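Local coordinates for protein peptide amidase (Stenotrophomonas maltophilia, PDB 1M22) that probably hydrolyses amide bonds as an amidase signature enzyme, acting on the amides of peptides, at residues L334-Y337 against F338-R342; A392-A396 against G397-I401; I352-N355 against Q356-K360; P383-I386 against R387-D391; D15-A18 against R19-G23. All coordinates share one frame; numbering follows the deposited sequence.

Contact 1: L334-Y337 against F338-R342; sequences LERY and FNTHR
The last turn and C-terminal end of helix 319-340 bring Leu334 against Phe338 and Tyr337 against His341, each pair one helical turn apart. Leu334 sits over one face of the Phe338 ring: its CG lies 3.9 Å from the ring centroid and 27° off the normal, a CH-pi contact, and CD1 adds a touch at CZ. This follows from Leu334 holding CG anti to the backbone N (chi1 -176°), which swings the branch toward the next turn. On the same side of the helix, Trp133 touches both side chains. CD2 of His341 stands over one face of the Tyr337 ring, near its rim, 3.3 Å from CE2; the planes are inclined at 49°, an oblique pairing. The far end of Tyr337 is fixed through its OH by a hydrogen bond to Asn90 OD1. At the exposed side a water donates to Thr340 OG1 at 2.9 Å. The backbone bond from His341 N to Tyr337 O, 3.0 Å, is followed by a weak one from Arg342 N to Asn339 O. With Arg342 at positive phi and Ala343 N bonded to Phe338 O, the helix ends in a Schellman motif.

Contact 2: A392-A396 against G397-I401; sequences ARRLA and GPEGI
Arg394 and Glu399 cross obliquely on the outer side of helix 383-407, with the guanidinium and carboxylate planes turned 42° apart. NH1 of Arg394 meets Glu399 OE1 at 2.8 Å, a salt bridge whose hydrogen bond is weak because the angle at the hydrogen is just 127°. The carboxylate approaches the guanidinium at its edge, near its plane, while OE2 rests against the aliphatic part of the arginine, 3.2 Å from CD. A bend at chi3, after an extended start, carries NH1 to the acid; NH2 forms a second salt bridge, to Asp391 OD1, so the arginine is held between two carboxylates. This pair is five residues apart, and the backbone beneath explains the spacing: the helix contains a wider pi-type turn at 397-401. Gly397 N still bonds to Arg393 O, but Glu399 N bonds to Arg394 O at 2.9 Å and Ile401 N to Ala396 O at 2.9 Å, both i to i+5. Pro398 has no N-H to offer, and its CD packs 3.4 Å from Arg393 O. The short axes before and after the break differ in direction by 32°. On the inner side Ala396 faces Val441 and Ala442 of helix 436-442, and Ile401 reaches Ala438 of the same helix. Arg393, one turn before the wide turn, bonds through NE to Val441 O and through NH2 to Ser220 O.

Contact 3: I352-N355 against Q356-K360; sequences IAFN and QAHSK
Ring stacking carries the contact between Phe354 and His358, which lie one turn apart at the C-terminal end of helix 348-357. The planes are only 12° from parallel and the centroids 4.0 Å apart, an offset stack in which ND1 of His358 projects over the middle of the phenyl face and CE1 comes to 3.4 Å from Phe354 CE2. Phe354 reaches this place with CG anti to its own N (chi1 174°); Leu101 and Ala102 of a loop also touch its side chain.

Hydrogen bonding fixes the imidazole at its edge. His358 ND1 donates to Phe354 O at 2.9 Å, with the oxygen only 12° out of the imidazole plane, and since His358 N donates to the same oxygen, also at 2.9 Å, one carbonyl accepts two bonds from one residue. The ND1 bond implies that this nitrogen carries a proton, and it limits rotation about chi2, holding the ring flat against the phenyl. A weak bond from His358 N to Asn355 O adds to these.

Aliphatic and polar packing completes the turn: Gln356 N donates to Ile352 O, which also accepts from Gln368 NE2; Gln356 CG packs 3.1 Å from the same Ile352 O, whereas Asn355 ND2 bonds to Gln368 OE1. His358 leaves helical geometry and occupies the N-cap position of helix 359-362, so the arrangement is that of a junction between two consecutive helices.

Contact 4: P383-I386 against R387-D391; sequences PAYI and RARSD
Regular i to i+4 bonds run through the first turns of helix 383-407, among them Arg387 N to Pro383 O at 2.9 Å and Arg389 N to Tyr385 O at 2.8 Å. Proline is the first residue of this helix, where no N-H is required. The Tyr385 ring and the Arg389 guanidinium are inclined at 66°, with Tyr385 CE2 over one guanidinium face. The arginine extends with CG anti to its N (chi1 -177°) and then bends at chi3, which lays CD 3.2 Å from Tyr385 OH and lets NH1 give that oxygen a weak bond of 3.1 Å. The stronger partner of the phenol is Glu329 OE2, on helix 319-340, and the ring of Tyr328 meets that of Tyr385 at about 20°, so this face of the helix is packed on its neighbour. On the exposed side Arg387 folds back over the first turn: one face of its guanidinium covers Ala384 CA, its CZ being 3.6 Å from that atom, and CG comes 3.1 Å from Pro383 O. A water bridges the turn, donating to Ile386 O and accepting from Arg389 NE at 3.0 Å.

Contact 5: D15-A18 against R19-G23; sequences DLQA and RMTAG
Thr21 sets OG1 beside its own N (chi1 -60°), and Gln17 bends at chi2 (55°) after an extended first torsion; together these torsions bring the Gln17 amide and the Thr21 hydroxyl alongside each other at the last turn of helix 13-21. The helix is closed by a Schellman motif, Gly23 taking positive phi with its N bonded to Met20 O at 3.1 Å. Gln17 O is gripped by two donors from Thr21: N at 2.9 Å and OG1 at 2.8 Å. They come from opposite faces of the carbonyl plane, and the hydroxyl lies 39° out of it, above rather than along a lone pair. With its proton given to Gln17 O, Thr21 OG1 can act as acceptor for Arg69 NH1, which donates a weak bond. The Gln17 amide is spent outside the helix as well: OE1 accepts from Arg69 NH2, and NE2 donates to the carbonyls of Pro77 and His79, which ties the helix to the segment carrying them. Met20 crosses the glutamine at about a right angle, its CE 4.0 Å from Gln17 NE2, and its side chain touches Ile81. Farther round the helix the extended chain of Arg19 runs past the preceding turn, its CG 3.1 Å from Asp15 O.

In the fold
Following the chain from the N terminus, contact 5 comes first, closing the end of helix 13-21. Contact 1 then ends helix 319-340, contact 3 joins helix 348-357 to helix 359-362, and contacts 4 and 2 occupy successive parts of helix 383-407. All five are local, joining neighbouring turns, and they lie in series, so none nests in or crosses another. Contacts 1 and 3 are about 8 Å apart at their nearest atoms, on helices that follow each other in the chain. Contacts 4 and 2 adjoin in sequence, with centres about 14 Å apart, and both pack partly against helix 319-340, which also carries contact 1. Contact 5 lies across the chain's centre from contacts 2, 3 and 4.

Contact 1: L334-Y337 against F338-R342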
loop_
_atom_site.group_PDB
_atom_site.type_symbol
_atom_site.label_atom_id
_atom_site.label_comp_id
_atom_site.label_asym_id
_atom_site.label_seq_id
_atom_site.Cartn_x
_atom_site.Cartn_y
_atom_site.Cartn_z
ATOM N N LEU A 334 -16.353 -9.627 -4.645
ATOM C CA LEU A 334 -15.782 -10.884 -4.183
ATOM C C LEU A 334 -16.372 -12.071 -4.932
ATOM O O LEU A 334 -15.644 -12.976 -5.347
ATOM C CB LEU A 334 -16.005 -11.065 -2.676
ATOM C CG LEU A 334 -15.339 -12.321 -2.105
ATOM C CD1 LEU A 334 -13.823 -12.200 -2.220
ATOM C CD2 LEU A 334 -15.750 -12.502 -0.652
ATOM N N GLU A 335 -17.688 -12.074 -5.115
ATOM C CA GLU A 335 -18.309 -13.184 -5.817
ATOM C C GLU A 335 -17.885 -13.199 -7.286
ATOM O O GLU A 335 -17.694 -14.268 -7.863
ATOM C CB GLU A 335 -19.833 -13.131 -5.648
ATOM C CG GLU A 335 -20.242 -13.124 -4.170
ATOM C CD GLU A 335 -21.686 -13.523 -3.923
ATOM O OE1 GLU A 335 -22.567 -13.120 -4.708
ATOM O OE2 GLU A 335 -21.936 -14.228 -2.922
ATOM N N ARG A 336 -17.707 -12.025 -7.887
ATOM C CA ARG A 336 -17.260 -11.971 -9.279
ATOM C C ARG A 336 -15.840 -12.541 -9.350
ATOM O O ARG A 336 -15.513 -13.306 -10.258
ATOM C CB ARG A 336 -17.268 -10.531 -9.807
ATOM C CG ARG A 336 -16.757 -10.396 -11.245
ATOM C CD ARG A 336 -17.040 -9.011 -11.820
ATOM N NE ARG A 336 -16.269 -7.954 -11.166
ATOM C CZ ARG A 336 -14.973 -7.734 -11.366
ATOM N NH1 ARG A 336 -14.289 -8.497 -12.207
ATOM N NH2 ARG A 336 -14.357 -6.751 -10.725
ATOM N N TYR A 337 -15.001 -12.167 -8.388
ATOM C CA TYR A 337 -13.628 -12.659 -8.348
ATOM C C TYR A 337 -13.597 -14.179 -8.191
ATOM O O TYR A 337 -12.853 -14.865 -8.896
ATOM C CB TYR A 337 -12.855 -11.980 -7.204
ATOM C CG TYR A 337 -11.495 -12.586 -6.924
ATOM C CD1 TYR A 337 -11.380 -13.768 -6.198
ATOM C CD2 TYR A 337 -10.329 -12.001 -7.417
ATOM C CE1 TYR A 337 -10.147 -14.358 -5.969
ATOM C CE2 TYR A 337 -9.083 -12.586 -7.194
ATOM C CZ TYR A 337 -9.003 -13.767 -6.469
ATOM O OH TYR A 337 -7.793 -14.379 -6.245
ATOM N N PHE A 338 -14.401 -14.710 -7.269
ATOM C CA PHE A 338 -14.438 -16.154 -7.052
ATOM C C PHE A 338 -14.808 -16.892 -8.338
ATOM O O PHE A 338 -14.248 -17.944 -8.643
ATOM C CB PHE A 338 -15.461 -16.535 -5.971
ATOM C CG PHE A 338 -15.030 -16.226 -4.557
ATOM C CD1 PHE A 338 -13.685 -16.121 -4.213
ATOM C CD2 PHE A 338 -15.988 -16.100 -3.553
ATOM C CE1 PHE A 338 -13.305 -15.897 -2.888
ATOM C CE2 PHE A 338 -15.617 -15.877 -2.230
ATOM C CZ PHE A 338 -14.277 -15.777 -1.896
ATOM N N ASN A 339 -15.761 -16.341 -9.082
ATOM C CA ASN A 339 -16.212 -16.953 -10.326
ATOM C C ASN A 339 -15.173 -16.841 -11.433
ATOM O O ASN A 339 -14.875 -17.819 -12.116
ATOM C CB ASN A 339 -17.524 -16.305 -10.779
ATOM C CG ASN A 339 -17.970 -16.783 -12.148
ATOM O OD1 ASN A 339 -17.462 -16.331 -13.177
ATOM N ND2 ASN A 339 -18.921 -17.709 -12.167
ATOM N N THR A 340 -14.624 -15.642 -11.602
ATOM C CA THR A 340 -13.626 -15.381 -12.634
ATOM C C THR A 340 -12.390 -16.272 -12.524
ATOM O O THR A 340 -11.878 -16.763 -13.530
ATOM C CB THR A 340 -13.168 -13.903 -12.589
ATOM O OG1 THR A 340 -14.291 -13.047 -12.833
ATOM C CG2 THR A 340 -12.093 -13.638 -13.637
ATOM N N HIS A 341 -11.918 -16.483 -11.300
ATOM C CA HIS A 341 -10.723 -17.289 -11.077
ATOM C C HIS A 341 -11.012 -18.707 -10.597
ATOM O O HIS A 341 -10.098 -19.437 -10.206
ATOM C CB HIS A 341 -9.809 -16.559 -10.091
ATOM C CG HIS A 341 -9.438 -15.179 -10.537
ATOM N ND1 HIS A 341 -8.547 -14.941 -11.562
ATOM C CD2 HIS A 341 -9.885 -13.965 -10.139
ATOM C CE1 HIS A 341 -8.463 -13.641 -11.777
ATOM N NE2 HIS A 341 -9.265 -13.025 -10.928
ATOM N N ARG A 342 -12.286 -19.092 -10.638
ATOM C CA ARG A 342 -12.721 -20.425 -10.233
ATOM C C ARG A 342 -12.151 -20.856 -8.886
ATOM O O ARG A 342 -11.480 -21.883 -8.777
ATOM C CB ARG A 342 -12.340 -21.443 -11.311
ATOM C CG ARG A 342 -12.885 -21.095 -12.689
ATOM C CD ARG A 342 -12.521 -22.154 -13.712
ATOM N NE ARG A 342 -13.134 -23.441 -13.403
ATOM C CZ ARG A 342 -12.943 -24.546 -14.114
ATOM N NH1 ARG A 342 -12.152 -24.519 -15.175
ATOM N NH2 ARG A 342 -13.543 -25.677 -13.767
HETATM O O HOH W 1 -14.009 -10.370 -13.835
#

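Contact 2: A392-A396 against G397-I401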
loop_
_atom_site.group_PDB
_atom_site.type_symbol
_atom_site.label_atom_id
_atom_site.label_comp_id
_atom_site.label_asym_id
_atom_site.label_seq_id
_atom_site.Cartn_x
_atom_site.Cartn_y
_atom_site.Cartn_z
ATOM N N ALA A 392 -20.537 9.720 -1.553
ATOM C CA ALA A 392 -19.192 9.555 -1.014
ATOM C C ALA A 392 -18.144 10.179 -1.933
ATOM O O ALA A 392 -17.296 10.952 -1.489
ATOM C CB ALA A 392 -18.892 8.075 -0.804
ATOM N N ARG A 393 -18.219 9.838 -3.213
ATOM C CA ARG A 393 -17.292 10.344 -4.220
ATOM C C ARG A 393 -17.350 11.872 -4.315
ATOM O O ARG A 393 -16.317 12.546 -4.371
ATOM C CB ARG A 393 -17.635 9.693 -5.569
ATOM C CG ARG A 393 -16.690 9.991 -6.717
ATOM C CD ARG A 393 -15.240 9.972 -6.277
ATOM N NE ARG A 393 -14.762 8.717 -5.703
ATOM C CZ ARG A 393 -14.386 7.657 -6.410
ATOM N NH1 ARG A 393 -14.439 7.680 -7.736
ATOM N NH2 ARG A 393 -13.920 6.584 -5.787
ATOM N N ARG A 394 -18.563 12.414 -4.314
ATOM C CA ARG A 394 -18.770 13.856 -4.400
ATOM C C ARG A 394 -18.245 14.612 -3.180
ATOM O O ARG A 394 -17.548 15.616 -3.315
ATOM C CB ARG A 394 -20.262 14.148 -4.580
ATOM C CG ARG A 394 -20.630 15.622 -4.531
ATOM C CD ARG A 394 -22.109 15.826 -4.853
ATOM N NE ARG A 394 -22.985 15.096 -3.938
ATOM C CZ ARG A 394 -23.204 15.438 -2.672
ATOM N NH1 ARG A 394 -22.614 16.507 -2.157
ATOM N NH2 ARG A 394 -24.015 14.706 -1.919
ATOM N N LEU A 395 -18.580 14.124 -1.992
ATOM C CA LEU A 395 -18.162 14.769 -0.754
ATOM C C LEU A 395 -16.657 14.782 -0.517
ATOM O O LEU A 395 -16.113 15.769 -0.025
ATOM C CB LEU A 395 -18.848 14.104 0.442
ATOM C CG LEU A 395 -20.369 14.265 0.535
ATOM C CD1 LEU A 395 -20.908 13.365 1.630
ATOM C CD2 LEU A 395 -20.724 15.720 0.807
ATOM N N ALA A 396 -15.988 13.689 -0.868
ATOM C CA ALA A 396 -14.548 13.575 -0.664
ATOM C C ALA A 396 -13.711 14.208 -1.769
ATOM O O ALA A 396 -12.627 14.729 -1.509
ATOM C CB ALA A 396 -14.167 12.105 -0.510
ATOM N N GLY A 397 -14.213 14.158 -2.999
ATOM C CA GLY A 397 -13.469 14.712 -4.121
ATOM C C GLY A 397 -13.840 16.135 -4.500
ATOM O O GLY A 397 -13.296 17.086 -3.940
ATOM N N PRO A 398 -14.770 16.312 -5.452
ATOM C CA PRO A 398 -15.196 17.643 -5.895
ATOM C C PRO A 398 -15.499 18.644 -4.780
ATOM O O PRO A 398 -15.066 19.794 -4.838
ATOM C CB PRO A 398 -16.425 17.336 -6.745
ATOM C CG PRO A 398 -16.056 16.041 -7.377
ATOM C CD PRO A 398 -15.472 15.263 -6.212
ATOM N N GLU A 399 -16.237 18.207 -3.766
ATOM C CA GLU A 399 -16.608 19.083 -2.666
ATOM C C GLU A 399 -15.742 18.906 -1.423
ATOM O O GLU A 399 -16.023 19.481 -0.370
ATOM C CB GLU A 399 -18.088 18.873 -2.332
ATOM C CG GLU A 399 -19.020 19.403 -3.420
ATOM C CD GLU A 399 -20.458 18.939 -3.266
ATOM O OE1 GLU A 399 -20.903 18.727 -2.120
ATOM O OE2 GLU A 399 -21.147 18.802 -4.297
ATOM N N GLY A 400 -14.678 18.118 -1.560
ATOM C CA GLY A 400 -13.769 17.879 -0.454
ATOM C C GLY A 400 -12.364 18.329 -0.809
ATOM O O GLY A 400 -12.028 19.507 -0.687
ATOM N N ILE A 401 -11.540 17.389 -1.262
ATOM C CA ILE A 401 -10.171 17.704 -1.640
ATOM C C ILE A 401 -10.107 18.806 -2.703
ATOM O O ILE A 401 -9.329 19.754 -2.574
ATOM C CB ILE A 401 -9.443 16.444 -2.170
ATOM C CG1 ILE A 401 -9.147 15.488 -1.008
ATOM C CG2 ILE A 401 -8.159 16.840 -2.899
ATOM C CD1 ILE A 401 -8.659 14.113 -1.447
#

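Contact 3: I352-N355 against Q356-K360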
loop_
_atom_site.group_PDB
_atom_site.type_symbol
_atom_site.label_atom_id
_atom_site.label_comp_id
_atom_site.label_asym_id
_atom_site.label_seq_id
_atom_site.Cartn_x
_atom_site.Cartn_y
_atom_site.Cartn_z
ATOM N N ILE A 352 -18.681 -17.431 4.765
ATOM C CA ILE A 352 -19.254 -17.287 6.097
ATOM C C ILE A 352 -19.432 -18.666 6.731
ATOM O O ILE A 352 -19.130 -18.861 7.910
ATOM C CB ILE A 352 -20.612 -16.556 6.027
ATOM C CG1 ILE A 352 -20.380 -15.098 5.616
ATOM C CG2 ILE A 352 -21.328 -16.636 7.373
ATOM C CD1 ILE A 352 -21.644 -14.327 5.291
ATOM N N ALA A 353 -19.901 -19.623 5.936
ATOM C CA ALA A 353 -20.106 -20.984 6.421
ATOM C C ALA A 353 -18.769 -21.636 6.759
ATOM O O ALA A 353 -18.654 -22.360 7.750
ATOM C CB ALA A 353 -20.843 -21.808 5.373
ATOM N N PHE A 354 -17.752 -21.373 5.941
ATOM C CA PHE A 354 -16.433 -21.946 6.178
ATOM C C PHE A 354 -15.861 -21.481 7.510
ATOM O O PHE A 354 -15.362 -22.289 8.295
ATOM C CB PHE A 354 -15.464 -21.575 5.046
ATOM C CG PHE A 354 -14.045 -22.020 5.292
ATOM C CD1 PHE A 354 -13.189 -21.269 6.096
ATOM C CD2 PHE A 354 -13.570 -23.207 4.742
ATOM C CE1 PHE A 354 -11.886 -21.693 6.349
ATOM C CE2 PHE A 354 -12.270 -23.641 4.990
ATOM C CZ PHE A 354 -11.425 -22.883 5.797
ATOM N N ASN A 355 -15.927 -20.179 7.769
ATOM C CA ASN A 355 -15.394 -19.652 9.017
ATOM C C ASN A 355 -16.122 -20.224 10.226
ATOM O O ASN A 355 -15.512 -20.460 11.266
ATOM C CB ASN A 355 -15.463 -18.121 9.035
ATOM C CG ASN A 355 -14.511 -17.485 8.042
ATOM O OD1 ASN A 355 -13.443 -18.027 7.756
ATOM N ND2 ASN A 355 -14.887 -16.322 7.523
ATOM N N GLN A 356 -17.425 -20.451 10.085
ATOM C CA GLN A 356 -18.212 -21.009 11.178
ATOM C C GLN A 356 -17.792 -22.452 11.440
ATOM O O GLN A 356 -17.712 -22.883 12.590
ATOM C CB GLN A 356 -19.704 -20.951 10.842
ATOM C CG GLN A 356 -20.249 -19.540 10.716
ATOM C CD GLN A 356 -21.732 -19.509 10.413
ATOM O OE1 GLN A 356 -22.186 -20.075 9.420
ATOM N NE2 GLN A 356 -22.497 -18.841 11.269
ATOM N N ALA A 357 -17.514 -23.186 10.365
ATOM C CA ALA A 357 -17.095 -24.580 10.468
ATOM C C ALA A 357 -15.676 -24.675 11.016
ATOM O O ALA A 357 -15.278 -25.702 11.566
ATOM C CB ALA A 357 -17.176 -25.253 9.104
ATOM N N HIS A 358 -14.910 -23.601 10.853
ATOM C CA HIS A 358 -13.537 -23.555 11.344
ATOM C C HIS A 358 -13.406 -22.402 12.335
ATOM O O HIS A 358 -12.397 -21.698 12.356
ATOM C CB HIS A 358 -12.555 -23.349 10.183
ATOM C CG HIS A 358 -12.574 -24.451 9.168
ATOM N ND1 HIS A 358 -13.622 -24.638 8.292
ATOM C CD2 HIS A 358 -11.675 -25.424 8.892
ATOM C CE1 HIS A 358 -13.366 -25.680 7.520
ATOM N NE2 HIS A 358 -12.191 -26.174 7.865
ATOM N N SER A 359 -14.435 -22.223 13.159
ATOM C CA SER A 359 -14.468 -21.148 14.145
ATOM C C SER A 359 -13.256 -21.102 15.072
ATOM O O SER A 359 -12.801 -20.024 15.452
ATOM C CB SER A 359 -15.748 -21.246 14.980
ATOM O OG SER A 359 -15.830 -22.492 15.650
ATOM N N LYS A 360 -12.735 -22.266 15.441
ATOM C CA LYS A 360 -11.580 -22.321 16.331
ATOM C C LYS A 360 -10.348 -21.631 15.746
ATOM O O LYS A 360 -9.614 -20.950 16.463
ATOM C CB LYS A 360 -11.245 -23.780 16.669
ATOM C CG LYS A 360 -9.918 -23.968 17.395
ATOM C CD LYS A 360 -9.848 -23.158 18.680
ATOM C CE LYS A 360 -8.482 -23.295 19.337
ATOM N NZ LYS A 360 -8.359 -22.455 20.559
#

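Contact 4: P383-I386 against R387-D391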
loop_
_atom_site.group_PDB
_atom_site.type_symbol
_atom_site.label_atom_id
_atom_site.label_comp_id
_atom_site.label_asym_id
_atom_site.label_seq_id
_atom_site.Cartn_x
_atom_site.Cartn_y
_atom_site.Cartn_z
ATOM N N PRO A 383 -31.193 1.592 -5.148
ATOM C CA PRO A 383 -31.104 3.055 -5.143
ATOM C C PRO A 383 -30.260 3.605 -3.993
ATOM O O PRO A 383 -29.536 4.585 -4.162
ATOM C CB PRO A 383 -32.566 3.486 -5.046
ATOM C CG PRO A 383 -33.274 2.399 -5.792
ATOM C CD PRO A 383 -32.598 1.156 -5.266
ATOM N N ALA A 384 -30.359 2.973 -2.828
ATOM C CA ALA A 384 -29.605 3.407 -1.656
ATOM C C ALA A 384 -28.104 3.291 -1.901
ATOM O O ALA A 384 -27.327 4.142 -1.463
ATOM C CB ALA A 384 -30.002 2.578 -0.441
ATOM N N TYR A 385 -27.696 2.230 -2.588
ATOM C CA TYR A 385 -26.284 2.034 -2.890
ATOM C C TYR A 385 -25.834 3.074 -3.907
ATOM O O TYR A 385 -24.795 3.713 -3.737
ATOM C CB TYR A 385 -26.034 0.633 -3.456
ATOM C CG TYR A 385 -24.743 0.543 -4.239
ATOM C CD1 TYR A 385 -23.506 0.638 -3.600
ATOM C CD2 TYR A 385 -24.761 0.438 -5.627
ATOM C CE1 TYR A 385 -22.317 0.638 -4.332
ATOM C CE2 TYR A 385 -23.585 0.440 -6.367
ATOM C CZ TYR A 385 -22.365 0.542 -5.714
ATOM O OH TYR A 385 -21.210 0.565 -6.460
ATOM N N ILE A 386 -26.616 3.239 -4.967
ATOM C CA ILE A 386 -26.289 4.205 -6.005
ATOM C C ILE A 386 -26.103 5.594 -5.402
ATOM O O ILE A 386 -25.147 6.296 -5.734
ATOM C CB ILE A 386 -27.386 4.238 -7.092
ATOM C CG1 ILE A 386 -27.440 2.879 -7.798
ATOM C CG2 ILE A 386 -27.105 5.353 -8.095
ATOM C CD1 ILE A 386 -28.491 2.780 -8.892
ATOM N N ARG A 387 -27.004 5.985 -4.507
ATOM C CA ARG A 387 -26.902 7.292 -3.866
ATOM C C ARG A 387 -25.637 7.378 -3.014
ATOM O O ARG A 387 -24.916 8.374 -3.060
ATOM C CB ARG A 387 -28.127 7.561 -2.984
ATOM C CG ARG A 387 -29.452 7.606 -3.732
ATOM C CD ARG A 387 -30.532 8.282 -2.893
ATOM N NE ARG A 387 -30.829 7.561 -1.657
ATOM C CZ ARG A 387 -31.567 6.457 -1.589
ATOM N NH1 ARG A 387 -32.095 5.938 -2.689
ATOM N NH2 ARG A 387 -31.779 5.871 -0.417
ATOM N N ALA A 388 -25.371 6.330 -2.239
ATOM C CA ALA A 388 -24.198 6.294 -1.372
ATOM C C ALA A 388 -22.897 6.418 -2.161
ATOM O O ALA A 388 -22.014 7.194 -1.795
ATOM C CB ALA A 388 -24.194 5.006 -0.561
ATOM N N ARG A 389 -22.781 5.652 -3.240
ATOM C CA ARG A 389 -21.577 5.686 -4.067
ATOM C C ARG A 389 -21.362 7.097 -4.604
ATOM O O ARG A 389 -20.250 7.627 -4.571
ATOM C CB ARG A 389 -21.704 4.704 -5.231
ATOM C CG ARG A 389 -20.465 4.621 -6.118
ATOM C CD ARG A 389 -20.645 3.583 -7.214
ATOM N NE ARG A 389 -21.756 3.909 -8.104
ATOM C CZ ARG A 389 -22.228 3.088 -9.037
ATOM N NH1 ARG A 389 -21.685 1.889 -9.205
ATOM N NH2 ARG A 389 -23.243 3.466 -9.804
ATOM N N SER A 390 -22.437 7.707 -5.090
ATOM C CA SER A 390 -22.367 9.055 -5.637
ATOM C C SER A 390 -22.019 10.095 -4.575
ATOM O O SER A 390 -21.146 10.940 -4.789
ATOM C CB SER A 390 -23.699 9.423 -6.295
ATOM O OG SER A 390 -23.658 10.738 -6.820
ATOM N N ASP A 391 -22.697 10.034 -3.432
ATOM C CA ASP A 391 -22.453 10.988 -2.355
ATOM C C ASP A 391 -21.030 10.927 -1.805
ATOM O O ASP A 391 -20.393 11.961 -1.604
ATOM C CB ASP A 391 -23.442 10.774 -1.203
ATOM C CG ASP A 391 -24.858 11.176 -1.567
ATOM O OD1 ASP A 391 -25.024 12.065 -2.427
ATOM O OD2 ASP A 391 -25.805 10.612 -0.979
HETATM O O HOH W 2 -23.725 6.206 -8.224
#

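Contact 5: D15-A18 against R19-G23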
loop_
_atom_site.group_PDB
_atom_site.type_symbol
_atom_site.label_atom_id
_atom_site.label_comp_id
_atom_site.label_asym_id
_atom_site.label_seq_id
_atom_site.Cartn_x
_atom_site.Cartn_y
_atom_site.Cartn_z
ATOM N N ASP A 15 20.369 2.066 -7.401
ATOM C CA ASP A 15 21.723 1.709 -6.996
ATOM C C ASP A 15 21.946 0.209 -7.150
ATOM O O ASP A 15 23.003 -0.219 -7.612
ATOM C CB ASP A 15 21.985 2.154 -5.556
ATOM C CG ASP A 15 22.091 3.661 -5.427
ATOM O OD1 ASP A 15 22.980 4.251 -6.078
ATOM O OD2 ASP A 15 21.287 4.259 -4.683
ATOM N N LEU A 16 20.957 -0.594 -6.769
ATOM C CA LEU A 16 21.078 -2.041 -6.915
ATOM C C LEU A 16 21.221 -2.356 -8.402
ATOM O O LEU A 16 22.019 -3.212 -8.795
ATOM C CB LEU A 16 19.839 -2.744 -6.349
ATOM C CG LEU A 16 19.662 -2.678 -4.828
ATOM C CD1 LEU A 16 18.301 -3.247 -4.449
ATOM C CD2 LEU A 16 20.784 -3.445 -4.129
ATOM N N GLN A 17 20.449 -1.654 -9.227
ATOM C CA GLN A 17 20.499 -1.856 -10.670
ATOM C C GLN A 17 21.872 -1.460 -11.213
ATOM O O GLN A 17 22.432 -2.152 -12.062
ATOM C CB GLN A 17 19.401 -1.039 -11.360
ATOM C CG GLN A 17 19.278 -1.306 -12.858
ATOM C CD GLN A 17 19.082 -2.775 -13.165
ATOM O OE1 GLN A 17 19.923 -3.407 -13.806
ATOM N NE2 GLN A 17 17.972 -3.332 -12.703
ATOM N N ALA A 18 22.415 -0.354 -10.717
ATOM C CA ALA A 18 23.729 0.102 -11.155
ATOM C C ALA A 18 24.787 -0.940 -10.798
ATOM O O ALA A 18 25.686 -1.218 -11.592
ATOM C CB ALA A 18 24.069 1.436 -10.502
ATOM N N ARG A 19 24.682 -1.515 -9.605
ATOM C CA ARG A 19 25.639 -2.527 -9.169
ATOM C C ARG A 19 25.587 -3.767 -10.056
ATOM O O ARG A 19 26.626 -4.309 -10.435
ATOM C CB ARG A 19 25.377 -2.931 -7.718
ATOM C CG ARG A 19 25.556 -1.812 -6.712
ATOM C CD ARG A 19 25.340 -2.326 -5.298
ATOM N NE ARG A 19 25.367 -1.258 -4.303
ATOM C CZ ARG A 19 25.319 -1.461 -2.991
ATOM N NH1 ARG A 19 25.244 -2.695 -2.511
ATOM N NH2 ARG A 19 25.342 -0.431 -2.158
ATOM N N MET A 20 24.380 -4.221 -10.387
ATOM C CA MET A 20 24.235 -5.395 -11.236
ATOM C C MET A 20 24.721 -5.093 -12.648
ATOM O O MET A 20 25.351 -5.932 -13.290
ATOM C CB MET A 20 22.772 -5.859 -11.273
ATOM C CG MET A 20 22.266 -6.422 -9.946
ATOM S SD MET A 20 20.637 -7.219 -10.051
ATOM C CE MET A 20 19.548 -5.797 -9.996
ATOM N N THR A 21 24.443 -3.884 -13.124
ATOM C CA THR A 21 24.852 -3.475 -14.462
ATOM C C THR A 21 26.372 -3.339 -14.566
ATOM O O THR A 21 26.942 -3.482 -15.649
ATOM C CB THR A 21 24.169 -2.144 -14.849
ATOM O OG1 THR A 21 22.747 -2.328 -14.834
ATOM C CG2 THR A 21 24.595 -1.694 -16.243
ATOM N N ALA A 22 27.025 -3.081 -13.437
ATOM C CA ALA A 22 28.479 -2.938 -13.408
ATOM C C ALA A 22 29.149 -4.289 -13.168
ATOM O O ALA A 22 30.377 -4.385 -13.136
ATOM C CB ALA A 22 28.885 -1.956 -12.322
ATOM N N GLY A 23 28.336 -5.327 -12.994
ATOM C CA GLY A 23 28.862 -6.663 -12.770
ATOM C C GLY A 23 29.384 -6.926 -11.369
ATOM O O GLY A 23 30.121 -7.889 -11.152
#